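Local coordinates for serpin B3 (Homo sapiens, PDB 4ZK0), which probably inhibits papain-like cysteine proteases such as cathepsin L, offering a reactive loop that inserts into its own main sheet on cleavage, as serpins do, at residues Leu282-Phe287 and Phe363-Pro368; Asp306-Asp311 and Leu323-Val328; Gly79-Gln84 and Lys125-Ser130; Phe28-Ser33 and Ile381-Arg386. All blocks are in the same frame, centred on the assembly; numbering follows the deposited sequence.

Contact 1. Residues Leu282-Phe287 and Phe363-Pro368. With ZN (zinc ion), chain B.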
loop_
_atom_site.group_PDB
_atom_site.type_symbol
_atom_site.label_atom_id
_atom_site.label_comp_id
_atom_site.label_asym_id
_atom_site.label_seq_id
_atom_site.Cartn_x
_atom_site.Cartn_y
_atom_site.Cartn_z
ATOM N N LEU A 282 3.718 -20.959 -15.804
ATOM C CA LEU A 282 3.049 -19.912 -15.126
ATOM C C LEU A 282 1.955 -19.401 -15.995
ATOM O O LEU A 282 2.219 -18.930 -17.101
ATOM C CB LEU A 282 4.024 -18.813 -14.817
ATOM C CG LEU A 282 3.442 -17.509 -14.274
ATOM C CD1 LEU A 282 2.751 -17.659 -12.941
ATOM C CD2 LEU A 282 4.536 -16.482 -14.192
ATOM N N HIS A 283 0.735 -19.481 -15.473
ATOM C CA HIS A 283 -0.419 -18.881 -16.086
ATOM C C HIS A 283 -0.860 -17.773 -15.132
ATOM O O HIS A 283 -1.263 -18.032 -13.978
ATOM C CB HIS A 283 -1.550 -19.893 -16.227
ATOM C CG HIS A 283 -1.317 -20.936 -17.269
ATOM N ND1 HIS A 283 -2.357 -21.674 -17.807
ATOM C CD2 HIS A 283 -0.195 -21.342 -17.895
ATOM C CE1 HIS A 283 -1.868 -22.515 -18.695
ATOM N NE2 HIS A 283 -0.566 -22.332 -18.776
ATOM N N LEU A 284 -0.771 -16.537 -15.596
ATOM C CA LEU A 284 -1.133 -15.392 -14.771
ATOM C C LEU A 284 -2.087 -14.488 -15.577
ATOM O O LEU A 284 -1.775 -14.083 -16.701
ATOM C CB LEU A 284 0.139 -14.633 -14.402
ATOM C CG LEU A 284 -0.027 -13.436 -13.465
ATOM C CD1 LEU A 284 -0.277 -13.823 -11.996
ATOM C CD2 LEU A 284 1.188 -12.533 -13.561
ATOM N N PRO A 285 -3.240 -14.183 -15.023
ATOM C CA PRO A 285 -4.177 -13.318 -15.739
ATOM C C PRO A 285 -3.680 -11.866 -15.972
ATOM O O PRO A 285 -2.952 -11.288 -15.138
ATOM C CB PRO A 285 -5.400 -13.292 -14.833
ATOM C CG PRO A 285 -4.930 -13.647 -13.508
ATOM C CD PRO A 285 -3.670 -14.442 -13.644
ATOM N N ARG A 286 -4.093 -11.305 -17.111
ATOM C CA ARG A 286 -4.085 -9.869 -17.304
ATOM C C ARG A 286 -5.132 -9.391 -16.369
ATOM O O ARG A 286 -6.264 -9.890 -16.403
ATOM C CB ARG A 286 -4.504 -9.492 -18.730
ATOM C CG ARG A 286 -3.396 -9.592 -19.736
ATOM C CD ARG A 286 -3.868 -9.199 -21.161
ATOM N NE ARG A 286 -4.416 -7.836 -21.228
ATOM C CZ ARG A 286 -3.747 -6.729 -21.562
ATOM N NH1 ARG A 286 -2.472 -6.756 -21.906
ATOM N NH2 ARG A 286 -4.379 -5.565 -21.582
ATOM N N PHE A 287 -4.786 -8.494 -15.466
ATOM C CA PHE A 287 -5.814 -8.020 -14.575
ATOM C C PHE A 287 -5.573 -6.582 -14.117
ATOM O O PHE A 287 -4.501 -6.012 -14.286
ATOM C CB PHE A 287 -6.044 -9.018 -13.386
ATOM C CG PHE A 287 -4.960 -8.971 -12.316
ATOM C CD1 PHE A 287 -5.042 -8.072 -11.249
ATOM C CD2 PHE A 287 -3.885 -9.794 -12.393
ATOM C CE1 PHE A 287 -4.043 -8.019 -10.286
ATOM C CE2 PHE A 287 -2.879 -9.756 -11.439
ATOM C CZ PHE A 287 -2.941 -8.852 -10.392
ATOM N N PHE A 363 1.850 -23.346 -12.081
ATOM C CA PHE A 363 1.428 -22.298 -11.216
ATOM C C PHE A 363 0.323 -21.566 -11.937
ATOM O O PHE A 363 0.598 -20.608 -12.618
ATOM C CB PHE A 363 2.632 -21.370 -10.861
ATOM C CG PHE A 363 2.375 -20.503 -9.653
ATOM C CD1 PHE A 363 2.634 -20.969 -8.398
ATOM C CD2 PHE A 363 1.857 -19.237 -9.795
ATOM C CE1 PHE A 363 2.384 -20.167 -7.295
ATOM C CE2 PHE A 363 1.608 -18.428 -8.704
ATOM C CZ PHE A 363 1.847 -18.914 -7.449
ATOM N N HIS A 364 -0.909 -22.047 -11.804
ATOM C CA HIS A 364 -2.034 -21.614 -12.641
ATOM C C HIS A 364 -2.965 -20.719 -11.863
ATOM O O HIS A 364 -3.754 -21.170 -11.040
ATOM C CB HIS A 364 -2.816 -22.825 -13.210
ATOM C CG HIS A 364 -2.045 -23.655 -14.199
ATOM N ND1 HIS A 364 -2.518 -24.858 -14.692
ATOM C CD2 HIS A 364 -0.844 -23.458 -14.787
ATOM C CE1 HIS A 364 -1.655 -25.341 -15.568
ATOM N NE2 HIS A 364 -0.623 -24.518 -15.638
ATOM N N CYS A 365 -2.878 -19.419 -12.107
ATOM C CA CYS A 365 -3.623 -18.477 -11.275
ATOM C C CYS A 365 -5.059 -18.291 -11.784
ATOM O O CYS A 365 -5.471 -17.161 -12.141
ATOM C CB CYS A 365 -2.852 -17.164 -11.220
ATOM S SG CYS A 365 -1.304 -17.304 -10.296
ATOM N N ASN A 366 -5.845 -19.377 -11.771
ATOM C CA ASN A 366 -7.254 -19.328 -12.272
ATOM C C ASN A 366 -8.242 -19.472 -11.195
ATOM O O ASN A 366 -9.371 -19.895 -11.444
ATOM C CB ASN A 366 -7.541 -20.426 -13.315
ATOM C CG ASN A 366 -7.061 -21.767 -12.846
ATOM O OD1 ASN A 366 -6.926 -21.991 -11.630
ATOM N ND2 ASN A 366 -6.688 -22.607 -13.760
ATOM N N HIS A 367 -7.831 -19.090 -9.996
ATOM C CA HIS A 367 -8.721 -19.016 -8.897
ATOM C C HIS A 367 -8.053 -18.033 -7.943
ATOM O O HIS A 367 -6.964 -17.560 -8.256
ATOM C CB HIS A 367 -8.996 -20.417 -8.299
ATOM C CG HIS A 367 -7.793 -21.126 -7.797
ATOM N ND1 HIS A 367 -7.048 -21.969 -8.587
ATOM C CD2 HIS A 367 -7.232 -21.170 -6.563
ATOM C CE1 HIS A 367 -6.053 -22.470 -7.870
ATOM N NE2 HIS A 367 -6.152 -22.011 -6.639
ATOM N N PRO A 368 -8.693 -17.722 -6.805
ATOM C CA PRO A 368 -8.213 -16.611 -6.042
ATOM C C PRO A 368 -6.773 -16.707 -5.448
ATOM O O PRO A 368 -6.337 -17.766 -5.012
ATOM C CB PRO A 368 -9.239 -16.510 -4.951
ATOM C CG PRO A 368 -10.514 -16.854 -5.625
ATOM C CD PRO A 368 -10.066 -18.076 -6.421
HETATM ZN ZN ZN B . 1.034 -23.302 -19.801
HETATM O O HOH W 1 2.377 -22.115 -21.242
#

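Contact 2. Residues Asp306-Asp311 and Leu323-Val328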
loop_
_atom_site.group_PDB
_atom_site.type_symbol
_atom_site.label_atom_id
_atom_site.label_comp_id
_atom_site.label_asym_id
_atom_site.label_seq_id
_atom_site.Cartn_x
_atom_site.Cartn_y
_atom_site.Cartn_z
ATOM N N ASP A 306 -8.054 8.589 19.997
ATOM C CA ASP A 306 -7.908 9.983 20.393
ATOM C C ASP A 306 -7.737 10.886 19.182
ATOM O O ASP A 306 -8.283 12.012 19.128
ATOM C CB ASP A 306 -6.670 10.154 21.256
ATOM C CG ASP A 306 -6.787 9.441 22.585
ATOM O OD1 ASP A 306 -7.776 8.694 22.745
ATOM O OD2 ASP A 306 -5.868 9.617 23.440
ATOM N N ILE A 307 -7.011 10.365 18.187
ATOM C CA ILE A 307 -6.657 11.148 17.043
ATOM C C ILE A 307 -7.933 11.718 16.382
ATOM O O ILE A 307 -7.907 12.793 15.776
ATOM C CB ILE A 307 -5.770 10.333 16.067
ATOM C CG1 ILE A 307 -5.124 11.232 15.052
ATOM C CG2 ILE A 307 -6.548 9.263 15.306
ATOM C CD1 ILE A 307 -3.921 11.953 15.542
ATOM N N PHE A 308 -9.049 11.009 16.518
ATOM C CA PHE A 308 -10.273 11.389 15.833
ATOM C C PHE A 308 -11.317 12.053 16.746
ATOM O O PHE A 308 -12.399 12.338 16.302
ATOM C CB PHE A 308 -10.907 10.156 15.202
ATOM C CG PHE A 308 -10.068 9.488 14.153
ATOM C CD1 PHE A 308 -9.898 10.072 12.885
ATOM C CD2 PHE A 308 -9.501 8.242 14.397
ATOM C CE1 PHE A 308 -9.156 9.420 11.907
ATOM C CE2 PHE A 308 -8.749 7.598 13.431
ATOM C CZ PHE A 308 -8.602 8.178 12.174
ATOM N N ASN A 309 -10.985 12.334 17.995
ATOM C CA ASN A 309 -11.983 12.902 18.901
ATOM C C ASN A 309 -11.346 13.992 19.773
ATOM O O ASN A 309 -10.172 14.374 19.567
ATOM C CB ASN A 309 -12.647 11.765 19.732
ATOM C CG ASN A 309 -11.699 11.153 20.759
ATOM O OD1 ASN A 309 -10.825 11.815 21.298
ATOM N ND2 ASN A 309 -11.900 9.890 21.065
ATOM N N GLY A 310 -12.098 14.444 20.771
ATOM C CA GLY A 310 -11.690 15.550 21.623
ATOM C C GLY A 310 -10.483 15.278 22.477
ATOM O O GLY A 310 -9.885 16.203 22.968
ATOM N N ASP A 311 -10.084 14.028 22.650
ATOM C CA ASP A 311 -8.811 13.753 23.313
ATOM C C ASP A 311 -7.576 13.879 22.397
ATOM O O ASP A 311 -6.439 13.613 22.838
ATOM C CB ASP A 311 -8.829 12.352 23.910
ATOM C CG ASP A 311 -9.966 12.161 24.933
ATOM O OD1 ASP A 311 -10.361 13.143 25.607
ATOM O OD2 ASP A 311 -10.444 11.018 25.076
ATOM N N LEU A 323 -6.227 20.563 17.145
ATOM C CA LEU A 323 -6.399 19.858 15.882
ATOM C C LEU A 323 -6.909 18.475 16.113
ATOM O O LEU A 323 -6.356 17.760 16.966
ATOM C CB LEU A 323 -5.095 19.693 15.134
ATOM C CG LEU A 323 -4.844 20.790 14.137
ATOM C CD1 LEU A 323 -3.417 20.653 13.610
ATOM C CD2 LEU A 323 -5.892 20.727 13.035
ATOM N N VAL A 324 -7.894 18.090 15.291
ATOM C CA VAL A 324 -8.475 16.738 15.264
ATOM C C VAL A 324 -8.493 16.253 13.817
ATOM O O VAL A 324 -8.713 17.019 12.924
ATOM C CB VAL A 324 -9.961 16.734 15.772
ATOM C CG1 VAL A 324 -10.571 15.331 15.742
ATOM C CG2 VAL A 324 -10.040 17.299 17.179
ATOM N N LEU A 325 -8.316 14.961 13.596
ATOM C CA LEU A 325 -8.492 14.417 12.254
ATOM C C LEU A 325 -9.958 14.162 11.981
ATOM O O LEU A 325 -10.608 13.507 12.770
ATOM C CB LEU A 325 -7.729 13.113 12.127
ATOM C CG LEU A 325 -6.280 13.163 11.638
ATOM C CD1 LEU A 325 -5.530 14.473 11.826
ATOM C CD2 LEU A 325 -5.490 11.951 12.087
ATOM N N SER A 326 -10.455 14.662 10.854
ATOM C CA SER A 326 -11.767 14.350 10.386
ATOM C C SER A 326 -11.819 13.133 9.474
ATOM O O SER A 326 -12.896 12.591 9.276
ATOM C CB SER A 326 -12.381 15.545 9.665
ATOM O OG SER A 326 -11.619 16.004 8.570
ATOM N N GLY A 327 -10.686 12.699 8.893
ATOM C CA GLY A 327 -10.759 11.628 7.889
ATOM C C GLY A 327 -9.415 11.045 7.535
ATOM O O GLY A 327 -8.390 11.730 7.648
ATOM N N VAL A 328 -9.433 9.804 7.072
ATOM C CA VAL A 328 -8.270 9.181 6.450
ATOM C C VAL A 328 -8.733 8.272 5.313
ATOM O O VAL A 328 -9.506 7.382 5.553
ATOM C CB VAL A 328 -7.458 8.314 7.407
ATOM C CG1 VAL A 328 -6.266 7.709 6.677
ATOM C CG2 VAL A 328 -6.985 9.096 8.614
HETATM O O HOH W 2 -13.047 12.783 13.580
#

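Contact 3. Residues Gly79-Gln84 and Lys125-Ser130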
loop_
_atom_site.group_PDB
_atom_site.type_symbol
_atom_site.label_atom_id
_atom_site.label_comp_id
_atom_site.label_asym_id
_atom_site.label_seq_id
_atom_site.Cartn_x
_atom_site.Cartn_y
_atom_site.Cartn_z
ATOM N N GLY A 79 10.652 8.681 17.053
ATOM C CA GLY A 79 11.914 9.448 16.767
ATOM C C GLY A 79 12.744 8.733 15.719
ATOM O O GLY A 79 13.213 9.327 14.741
ATOM N N ASN A 80 12.911 7.438 15.915
ATOM C CA ASN A 80 13.750 6.653 15.014
ATOM C C ASN A 80 12.919 5.963 13.963
ATOM O O ASN A 80 13.454 5.502 12.968
ATOM C CB ASN A 80 14.573 5.656 15.787
ATOM C CG ASN A 80 13.715 4.770 16.640
ATOM O OD1 ASN A 80 12.722 4.214 16.159
ATOM N ND2 ASN A 80 14.071 4.641 17.918
ATOM N N VAL A 81 11.606 5.895 14.177
ATOM C CA VAL A 81 10.722 5.622 13.069
ATOM C C VAL A 81 11.031 6.658 11.993
ATOM O O VAL A 81 11.297 6.307 10.850
ATOM C CB VAL A 81 9.238 5.649 13.477
ATOM C CG1 VAL A 81 8.290 5.856 12.282
ATOM C CG2 VAL A 81 8.910 4.350 14.168
ATOM N N HIS A 82 11.048 7.925 12.394
ATOM C CA HIS A 82 11.215 8.997 11.451
ATOM C C HIS A 82 12.574 8.963 10.739
ATOM O O HIS A 82 12.642 9.132 9.516
ATOM C CB HIS A 82 10.955 10.314 12.158
ATOM C CG HIS A 82 9.655 10.325 12.888
ATOM N ND1 HIS A 82 9.549 10.665 14.225
ATOM C CD2 HIS A 82 8.406 9.998 12.480
ATOM C CE1 HIS A 82 8.285 10.567 14.601
ATOM N NE2 HIS A 82 7.574 10.156 13.561
ATOM N N HIS A 83 13.637 8.696 11.498
ATOM C CA HIS A 83 15.004 8.622 10.966
ATOM C C HIS A 83 15.034 7.503 9.919
ATOM O O HIS A 83 15.641 7.606 8.822
ATOM C CB HIS A 83 16.048 8.362 12.099
ATOM C CG HIS A 83 16.547 9.599 12.800
ATOM N ND1 HIS A 83 15.850 10.223 13.826
ATOM C CD2 HIS A 83 17.694 10.311 12.649
ATOM C CE1 HIS A 83 16.536 11.272 14.257
ATOM N NE2 HIS A 83 17.666 11.342 13.569
ATOM N N GLN A 84 14.347 6.422 10.235
ATOM C CA GLN A 84 14.383 5.265 9.360
ATOM C C GLN A 84 13.544 5.488 8.104
ATOM O O GLN A 84 13.934 5.070 7.019
ATOM C CB GLN A 84 13.957 4.024 10.120
ATOM C CG GLN A 84 15.074 3.512 11.010
ATOM C CD GLN A 84 14.674 2.309 11.842
ATOM O OE1 GLN A 84 13.762 1.560 11.492
ATOM N NE2 GLN A 84 15.355 2.126 12.970
ATOM N N LYS A 125 12.403 17.173 6.588
ATOM C CA LYS A 125 13.631 16.406 6.703
ATOM C C LYS A 125 13.373 14.877 6.692
ATOM O O LYS A 125 13.994 14.159 5.935
ATOM C CB LYS A 125 14.344 16.802 7.978
ATOM C CG LYS A 125 15.566 15.946 8.297
ATOM C CD LYS A 125 16.321 16.571 9.455
ATOM C CE LYS A 125 17.668 15.925 9.702
ATOM N NZ LYS A 125 17.486 14.619 10.366
ATOM N N PHE A 126 12.478 14.374 7.540
ATOM C CA PHE A 126 12.341 12.930 7.655
ATOM C C PHE A 126 11.449 12.303 6.571
ATOM O O PHE A 126 11.712 11.177 6.118
ATOM C CB PHE A 126 11.866 12.557 9.050
ATOM C CG PHE A 126 12.834 12.962 10.146
ATOM C CD1 PHE A 126 14.021 12.294 10.320
ATOM C CD2 PHE A 126 12.558 14.021 10.983
ATOM C CE1 PHE A 126 14.917 12.650 11.348
ATOM C CE2 PHE A 126 13.453 14.410 11.984
ATOM C CZ PHE A 126 14.633 13.722 12.169
ATOM N N TYR A 127 10.440 13.040 6.109
ATOM C CA TYR A 127 9.526 12.538 5.100
ATOM C C TYR A 127 9.638 13.215 3.725
ATOM O O TYR A 127 8.814 12.948 2.819
ATOM C CB TYR A 127 8.119 12.698 5.669
ATOM C CG TYR A 127 7.911 11.754 6.809
ATOM C CD1 TYR A 127 7.445 10.464 6.576
ATOM C CD2 TYR A 127 8.225 12.123 8.120
ATOM C CE1 TYR A 127 7.250 9.586 7.606
ATOM C CE2 TYR A 127 8.054 11.232 9.162
ATOM C CZ TYR A 127 7.576 9.961 8.910
ATOM O OH TYR A 127 7.405 9.051 9.961
ATOM N N GLN A 128 10.640 14.090 3.559
ATOM C CA GLN A 128 10.899 14.754 2.291
ATOM C C GLN A 128 9.653 15.479 1.862
ATOM O O GLN A 128 9.321 15.547 0.685
ATOM C CB GLN A 128 11.350 13.739 1.213
ATOM C CG GLN A 128 12.624 12.992 1.612
ATOM C CD GLN A 128 13.015 11.853 0.665
ATOM O OE1 GLN A 128 12.220 11.361 -0.127
ATOM N NE2 GLN A 128 14.253 11.418 0.772
ATOM N N THR A 129 8.901 15.957 2.830
ATOM C CA THR A 129 7.600 16.496 2.541
ATOM C C THR A 129 7.703 17.850 1.896
ATOM O O THR A 129 8.394 18.701 2.417
ATOM C CB THR A 129 6.810 16.642 3.849
ATOM O OG1 THR A 129 6.756 15.355 4.468
ATOM C CG2 THR A 129 5.404 17.106 3.595
ATOM N N SER A 130 6.986 18.087 0.813
ATOM C CA SER A 130 6.806 19.456 0.376
ATOM C C SER A 130 5.551 20.022 0.998
ATOM O O SER A 130 4.561 19.325 1.259
ATOM C CB SER A 130 6.768 19.623 -1.139
ATOM O OG SER A 130 5.933 18.673 -1.724
#

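Contact 4. Residues Phe28-Ser33 and Ile381-Arg386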
loop_
_atom_site.group_PDB
_atom_site.type_symbol
_atom_site.label_atom_id
_atom_site.label_comp_id
_atom_site.label_asym_id
_atom_site.label_seq_id
_atom_site.Cartn_x
_atom_site.Cartn_y
_atom_site.Cartn_z
ATOM N N PHE A 28 -6.708 -4.389 -2.452
ATOM C CA PHE A 28 -5.449 -3.862 -2.935
ATOM C C PHE A 28 -5.159 -2.494 -2.300
ATOM O O PHE A 28 -6.004 -1.567 -2.295
ATOM C CB PHE A 28 -5.412 -3.725 -4.452
ATOM C CG PHE A 28 -4.017 -3.414 -4.975
ATOM C CD1 PHE A 28 -2.989 -4.379 -4.882
ATOM C CD2 PHE A 28 -3.712 -2.162 -5.475
ATOM C CE1 PHE A 28 -1.733 -4.083 -5.305
ATOM C CE2 PHE A 28 -2.445 -1.848 -5.863
ATOM C CZ PHE A 28 -1.441 -2.813 -5.787
ATOM N N TYR A 29 -3.968 -2.400 -1.757
ATOM C CA TYR A 29 -3.579 -1.233 -1.038
ATOM C C TYR A 29 -2.069 -1.150 -0.947
ATOM O O TYR A 29 -1.367 -2.135 -1.195
ATOM C CB TYR A 29 -4.268 -1.194 0.342
ATOM C CG TYR A 29 -3.952 -2.342 1.295
ATOM C CD1 TYR A 29 -4.606 -3.549 1.195
ATOM C CD2 TYR A 29 -3.080 -2.191 2.332
ATOM C CE1 TYR A 29 -4.377 -4.602 2.061
ATOM C CE2 TYR A 29 -2.798 -3.247 3.192
ATOM C CZ TYR A 29 -3.484 -4.468 3.070
ATOM O OH TYR A 29 -3.271 -5.556 3.927
ATOM N N SER A 30 -1.605 0.019 -0.538
ATOM C CA SER A 30 -0.208 0.272 -0.239
ATOM C C SER A 30 -0.045 0.536 1.238
ATOM O O SER A 30 -0.387 1.643 1.704
ATOM C CB SER A 30 0.360 1.469 -1.022
ATOM O OG SER A 30 1.748 1.644 -0.681
ATOM N N PRO A 31 0.431 -0.488 1.989
ATOM C CA PRO A 31 0.667 -0.291 3.387
ATOM C C PRO A 31 1.707 0.803 3.656
ATOM O O PRO A 31 1.537 1.607 4.581
ATOM C CB PRO A 31 1.138 -1.670 3.873
ATOM C CG PRO A 31 1.662 -2.357 2.672
ATOM C CD PRO A 31 0.824 -1.832 1.548
ATOM N N ILE A 32 2.757 0.849 2.842
ATOM C CA ILE A 32 3.800 1.866 3.016
ATOM C C ILE A 32 3.292 3.306 2.867
ATOM O O ILE A 32 3.754 4.201 3.568
ATOM C CB ILE A 32 5.039 1.535 2.149
ATOM C CG1 ILE A 32 6.279 2.238 2.710
ATOM C CG2 ILE A 32 4.821 1.887 0.701
ATOM C CD1 ILE A 32 6.572 1.853 4.161
ATOM N N SER A 33 2.342 3.527 1.947
ATOM C CA SER A 33 1.707 4.810 1.757
ATOM C C SER A 33 0.987 5.261 3.017
ATOM O O SER A 33 1.118 6.406 3.491
ATOM C CB SER A 33 0.720 4.690 0.589
ATOM O OG SER A 33 -0.072 5.852 0.429
ATOM N N ILE A 381 7.398 -4.302 1.713
ATOM C CA ILE A 381 6.169 -4.548 0.907
ATOM C C ILE A 381 5.488 -3.232 0.595
ATOM O O ILE A 381 5.058 -2.514 1.491
ATOM C CB ILE A 381 5.234 -5.591 1.547
ATOM C CG1 ILE A 381 5.987 -6.907 1.693
ATOM C CG2 ILE A 381 3.976 -5.767 0.687
ATOM C CD1 ILE A 381 5.302 -7.954 2.568
ATOM N N LEU A 382 5.470 -2.904 -0.693
ATOM C CA LEU A 382 5.000 -1.616 -1.171
ATOM C C LEU A 382 3.496 -1.654 -1.429
ATOM O O LEU A 382 2.776 -0.666 -1.179
ATOM C CB LEU A 382 5.681 -1.291 -2.501
ATOM C CG LEU A 382 7.220 -1.220 -2.413
ATOM C CD1 LEU A 382 7.832 -0.747 -3.716
ATOM C CD2 LEU A 382 7.661 -0.239 -1.333
ATOM N N PHE A 383 3.064 -2.804 -1.944
ATOM C CA PHE A 383 1.673 -3.023 -2.358
ATOM C C PHE A 383 1.289 -4.449 -2.009
ATOM O O PHE A 383 2.100 -5.365 -2.180
ATOM C CB PHE A 383 1.503 -2.820 -3.850
ATOM C CG PHE A 383 1.805 -1.402 -4.351
ATOM C CD1 PHE A 383 0.841 -0.425 -4.362
ATOM C CD2 PHE A 383 3.015 -1.115 -4.919
ATOM C CE1 PHE A 383 1.093 0.834 -4.871
ATOM C CE2 PHE A 383 3.288 0.145 -5.413
ATOM C CZ PHE A 383 2.332 1.110 -5.401
ATOM N N TYR A 384 0.090 -4.622 -1.483
ATOM C CA TYR A 384 -0.460 -5.945 -1.133
ATOM C C TYR A 384 -1.878 -6.093 -1.636
ATOM O O TYR A 384 -2.636 -5.131 -1.628
ATOM C CB TYR A 384 -0.484 -6.137 0.378
ATOM C CG TYR A 384 -0.758 -7.584 0.854
ATOM C CD1 TYR A 384 0.280 -8.509 0.910
ATOM C CD2 TYR A 384 -2.022 -7.981 1.295
ATOM C CE1 TYR A 384 0.072 -9.814 1.330
ATOM C CE2 TYR A 384 -2.256 -9.292 1.756
ATOM C CZ TYR A 384 -1.205 -10.195 1.750
ATOM O OH TYR A 384 -1.349 -11.488 2.179
ATOM N N GLY A 385 -2.250 -7.317 -2.033
ATOM C CA GLY A 385 -3.579 -7.534 -2.572
ATOM C C GLY A 385 -4.101 -8.958 -2.626
ATOM O O GLY A 385 -3.359 -9.969 -2.432
ATOM N N ARG A 386 -5.415 -9.025 -2.834
ATOM C CA ARG A 386 -6.085 -10.293 -3.121
ATOM C C ARG A 386 -6.804 -10.116 -4.414
ATOM O O ARG A 386 -7.572 -9.208 -4.551
ATOM C CB ARG A 386 -7.072 -10.699 -2.008
ATOM C CG ARG A 386 -8.101 -11.756 -2.421
ATOM C CD ARG A 386 -8.976 -12.162 -1.243
ATOM N NE ARG A 386 -10.130 -11.310 -1.090
ATOM C CZ ARG A 386 -10.859 -11.157 0.020
ATOM N NH1 ARG A 386 -10.562 -11.732 1.141
ATOM N NH2 ARG A 386 -11.907 -10.381 -0.033
#

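Contact 1. Residues Leu282-Phe287 and Phe363-Pro368
The imidazoles of His283 and His364 stack face to face, their centroids 4.1 Å apart and their planes 21° from parallel. They run side by side in the same direction, and the overlap is offset: His364 CD2 sits over the rim of the His283 ring, 3.6 Å from His283 CG. Both rings take the same first torsion, CG anti to the carbonyl carbon (chi1 -72° and -67°), which, with the parallel register, sends both rings the same way from their strands. His283 NE2 binds the zinc ion at 2.1 Å, and water 1 is a further ligand. Asp281 OD2 joins the two histidines from outside, binding the same zinc and hydrogen-bonding to His364 NE2.

Beneath the rings the backbones pair in parallel. His283 N donates to Phe363 O at 3.1 Å, and Cys365 N donates to His283 O at 2.8 Å, so His283 is gripped at both its N and its O. Past this second bond the strand ends in an inverse gamma turn centred on Cys365, and Cys365 CB meets Pro285 CD at 3.7 Å. On the other face of the sheet, Leu282 CD1 packs against Phe363 CD2 at 3.6 Å.

In serpin terms this is sheet C, where strand 361-364, just after the reactive loop, pairs with strand 276-294. Strand 206-224 flanks the latter on its other edge, while Leu232 of strand 229-235 touches both Leu282 and Phe363.

Contact 2. Residues Asp306-Asp311 and Leu323-Val328
Phe308 turns the rim of its ring to Leu325 and Val328: CD1 lies 3.5 Å from Leu325 O and also meets Leu325 CB. Val328 CG2 approaches Phe308 CE1 at 4.0 Å, in the ring plane. With CG anti to the carbonyl carbon (chi1 -62°), the ring reaches forward along strand 325-336, and Leu299 of helix 296-301 packs on both Phe308 and Val328. Leu325 N donates a nearly straight bond to Ile307 O at 3.1 Å, tying a 3-10 turn to the start of the strand. That strand belongs to the main sheet of the serpin fold, sheet A, and pairs here with strand 340-351, probably the inserted part of the reactive loop; Ser326 and Gly327 form a classic bulge opposite Val350. Water 2 donates to both Phe308 O (2.8 Å) and Leu325 O (2.7 Å), bridging the two backbones beside the direct bond. Val324 CG1 presses on the backbone of the turn, 3.5 Å from Phe308 C. Just beyond, Asn309 OD1 accepts from Asp311 N, closing an Asx turn.

Contact 3. Residues Gly79-Gln84 and Lys125-Ser130
Gly79 O takes two donors from His83, whose ring turns one face to Phe126. The stronger bond comes from His83 ND1 at 2.9 Å and is almost linear at 176°; it lies in the imidazole plane but approaches from above the carbonyl plane. The backbone bond from His83 N is weak. The ND1 bond fixes the ring's rotation at the start of helix 80-92, which packs here against the end of helix 117-127; the two correspond to helices D and E of the serpin fold.

Phe126 fits against this first turn of helix 80-92. Its edge points to the His83 face in an edge-to-face pair, centroids 4.8 Å apart and planes at 54°, with Phe126 CE1 standing over the centre of the imidazole. The two side chains run alongside each other in the same direction. His82 approaches Phe126 differently: its CB sits over the phenyl face, 4.2 Å from the ring centroid, in a CH-pi contact.

Tyr127, the next residue, diverges from Phe126 and is buried. Its ring and that of His82 meet rim to rim, with planes at 65°, and neither lies over the other's face. Phe85, also of helix 80-92, meets the Tyr127 ring, while Met40 of helix 31-42 and Leu43 just after it touch it too. Gln128, with positive phi, has left helical geometry. Back at the helix contact, Phe126 CD1 lies 3.5 Å from His82 O.

Contact 4. Residues Phe28-Ser33 and Ile381-Arg386
Tyr29 and Tyr384 form an antiparallel hydrogen-bonded pair: Tyr29 N donates to Tyr384 O at 3.0 Å, and Tyr384 N to Tyr29 O at 2.9 Å. The third polar link is made by a side chain. Ser30 OG donates to Leu382 O at 2.6 Å while accepting a longer bond, 3.3 Å, from Ser33 N; extended away from its own backbone N (chi1 -179°), this hydroxyl both ties the strand-to-helix junction to strand 380-387 and N-caps helix 31-42.

Among the aromatic contacts, Phe28 and Phe383 have nearly parallel planes, 6° apart, but are slid so far that the rings barely overlap; the closest approach is Phe28 CZ to Phe383 CB at 3.5 Å. The edge of Phe28 also passes Gly385 CA. On the other face of the sheet the two tyrosines lie side by side, Tyr29 OH 3.8 Å from Tyr384 CD2, and that hydroxyl is hydrogen-bonded to Met12 O of helix 4-22.

The proline ring meets backbone, Pro31 CG resting on Ile381 O, and in an apolar contact Ile32 CG2 approaches Leu382 CD2 at 4.1 Å. Leu382 and Phe383 form a classic bulge opposite Ile373. This buried antiparallel pairing of strand 27-29 with 380-387, running on into helix 31-42, belongs to sheet B of the serpin core.

Overall arrangement
From the N terminus, residues 28-33 come first and must wait for 381-386, near the C terminus, so contact 4 closes a loop round almost the whole chain, and the other three contacts nest inside it. Contact 3 is the first to close, joining two helices. Contact 1 then opens at 282-287, and contact 2 opens and closes within it before 363-368 returns. No loops cross. Contact 4 lies close to the chain's centre, about 19 Å from contact 1 and 24 Å from contact 2, centre to centre; those two sit on opposite sides of the chain's centre, 42 Å apart, linked through neighbouring strands 276-294 and 325-336. Strand 340-351, between 325-336 and 174-185, is consistent with the loop-inserted form.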